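Local structure of methyltransferase (Pyrococcus horikoshii, 1IXK) at residues R72-A76 with A105-Y109. The protein is probably an S-adenosyl-L-methionine-dependent RNA methyltransferase of the RsmB/NOP family, thought to act on carbon 5 of cytidine in tRNA. Sequence-based numbering, arbitrary orientation.
Sequences RVPWA and ASSMY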
loop_
_atom_site.group_PDB
_atom_site.type_symbol
_atom_site.label_atom_id
_atom_site.label_comp_id
_atom_site.label_asym_id
_atom_site.label_seq_id
_atom_site.Cartn_x
_atom_site.Cartn_y
_atom_site.Cartn_z
ATOM N N ARG A 72 -6.388 -14.398 -9.744
ATOM C CA ARG A 72 -5.254 -13.486 -9.790
ATOM C C ARG A 72 -5.585 -12.094 -9.272
ATOM O O ARG A 72 -6.715 -11.626 -9.392
ATOM C CB ARG A 72 -4.746 -13.365 -11.228
ATOM C CG ARG A 72 -3.421 -14.059 -11.492
ATOM C CD ARG A 72 -2.272 -13.387 -10.746
ATOM N NE ARG A 72 -2.174 -11.960 -11.054
ATOM C CZ ARG A 72 -1.962 -11.462 -12.272
ATOM N NH1 ARG A 72 -1.820 -12.274 -13.313
ATOM N NH2 ARG A 72 -1.888 -10.149 -12.447
ATOM N N VAL A 73 -4.597 -11.442 -8.668
ATOM C CA VAL A 73 -4.790 -10.073 -8.223
ATOM C C VAL A 73 -4.330 -9.347 -9.486
ATOM O O VAL A 73 -3.199 -9.523 -9.938
ATOM C CB VAL A 73 -3.896 -9.702 -7.008
ATOM C CG1 VAL A 73 -4.259 -10.571 -5.807
ATOM C CG2 VAL A 73 -2.427 -9.873 -7.355
ATOM N N PRO A 74 -5.216 -8.547 -10.088
ATOM C CA PRO A 74 -4.947 -7.790 -11.316
ATOM C C PRO A 74 -3.608 -7.058 -11.412
ATOM O O PRO A 74 -2.919 -7.138 -12.428
ATOM C CB PRO A 74 -6.126 -6.825 -11.386
ATOM C CG PRO A 74 -7.235 -7.600 -10.730
ATOM C CD PRO A 74 -6.534 -8.188 -9.532
ATOM N N TRP A 75 -3.246 -6.358 -10.346
ATOM C CA TRP A 75 -2.028 -5.560 -10.321
ATOM C C TRP A 75 -0.735 -6.229 -9.862
ATOM O O TRP A 75 0.286 -5.557 -9.715
ATOM C CB TRP A 75 -2.291 -4.307 -9.477
ATOM C CG TRP A 75 -2.887 -4.601 -8.121
ATOM C CD1 TRP A 75 -2.211 -4.939 -6.985
ATOM C CD2 TRP A 75 -4.279 -4.598 -7.773
ATOM N NE1 TRP A 75 -3.093 -5.139 -5.951
ATOM C CE2 TRP A 75 -4.369 -4.928 -6.404
ATOM C CE3 TRP A 75 -5.459 -4.328 -8.483
ATOM C CZ2 TRP A 75 -5.592 -5.019 -5.732
ATOM C CZ3 TRP A 75 -6.679 -4.418 -7.813
ATOM C CH2 TRP A 75 -6.733 -4.752 -6.449
ATOM N N ALA A 76 -0.764 -7.540 -9.638
ATOM C CA ALA A 76 0.433 -8.253 -9.193
ATOM C C ALA A 76 0.434 -9.670 -9.754
ATOM O O ALA A 76 -0.400 -10.495 -9.377
ATOM C CB ALA A 76 0.476 -8.289 -7.674
ATOM N N ALA A 105 -4.444 -7.931 -0.847
ATOM C CA ALA A 105 -4.229 -7.665 -2.262
ATOM C C ALA A 105 -3.717 -6.245 -2.477
ATOM O O ALA A 105 -2.754 -6.030 -3.210
ATOM C CB ALA A 105 -5.524 -7.872 -3.038
ATOM N N SER A 106 -4.354 -5.272 -1.835
ATOM C CA SER A 106 -3.941 -3.885 -1.998
ATOM C C SER A 106 -2.483 -3.646 -1.616
ATOM O O SER A 106 -1.796 -2.850 -2.259
ATOM C CB SER A 106 -4.853 -2.954 -1.183
ATOM O OG SER A 106 -4.732 -3.196 0.208
ATOM N N SER A 107 -2.001 -4.337 -0.585
ATOM C CA SER A 107 -0.624 -4.158 -0.142
ATOM C C SER A 107 0.402 -4.649 -1.173
ATOM O O SER A 107 1.585 -4.356 -1.057
ATOM C CB SER A 107 -0.398 -4.861 1.208
ATOM O OG SER A 107 -0.502 -6.271 1.081
HETATM N N MSE A 108 -0.059 -5.383 -2.183
HETATM C CA MSE A 108 0.826 -5.891 -3.226
HETATM C C MSE A 108 1.086 -4.841 -4.307
HETATM O O MSE A 108 2.103 -4.883 -5.000
HETATM C CB MSE A 108 0.216 -7.137 -3.882
HETATM C CG MSE A 108 0.056 -8.342 -2.958
HETATM SE SE MSE A 108 -0.612 -9.810 -3.828
HETATM C CE MSE A 108 -1.285 -10.727 -2.444
ATOM N N TYR A 109 0.175 -3.884 -4.434
ATOM C CA TYR A 109 0.295 -2.853 -5.461
ATOM C C TYR A 109 1.532 -1.945 -5.365
ATOM O O TYR A 109 2.265 -1.799 -6.340
ATOM C CB TYR A 109 -0.979 -1.988 -5.475
ATOM C CG TYR A 109 -1.257 -1.261 -6.782
ATOM C CD1 TYR A 109 -0.269 -1.112 -7.753
ATOM C CD2 TYR A 109 -2.508 -0.695 -7.030
ATOM C CE1 TYR A 109 -0.516 -0.418 -8.938
ATOM C CE2 TYR A 109 -2.765 0.004 -8.212
ATOM C CZ TYR A 109 -1.763 0.137 -9.156
ATOM O OH TYR A 109 -1.999 0.835 -10.319
#
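W75 lays the edge of its indole against the 105-109 segment. Its NE1 gives a nearly straight hydrogen bond to A105 O (2.9 Å, 168°). The oxygen lies in the indole plane, but the donor stands well above the carbonyl plane. M108 N reaches the same oxygen from the opposite face, so this buried carbonyl accepts two bonds. The Y109 ring lies over the five-membered ring of W75 in an offset stack, planes 19° apart. W75 CB makes a CH-pi contact over the centre of the Y109 ring, and CD1 meets Y109 CB at 3.5 Å. P74 CD lies above the rim of the opposite indole face. CG of W75 falls between the backbone N and the carbonyl carbon (chi1 51°), which turns the ring to the helix. Replacing W75 by alanine removes the indole and would probably leave A105 O without its side-chain donor and open a gap beside Y109. The aliphatic part is looser: V73 CG2 touches M108 SE at 4.0 Å, and A76 CB meets M108 CB at 4.0 Å. On the exposed side, A76 N to V73 O closes the type I turn V73-A76, and R72 NE and NH2 also bond to V73 O, side-on. The contact joins edge strand 69-73 of the N-terminal antiparallel sheet, and its following turn, to helix 105-114, whose S106 side chain is about 5 Å from that of C247, the predicted nucleophile. Y135 of helix 131-139 touches A76 and M108, while F307 and I309 of strand 307-314 pack against Y109.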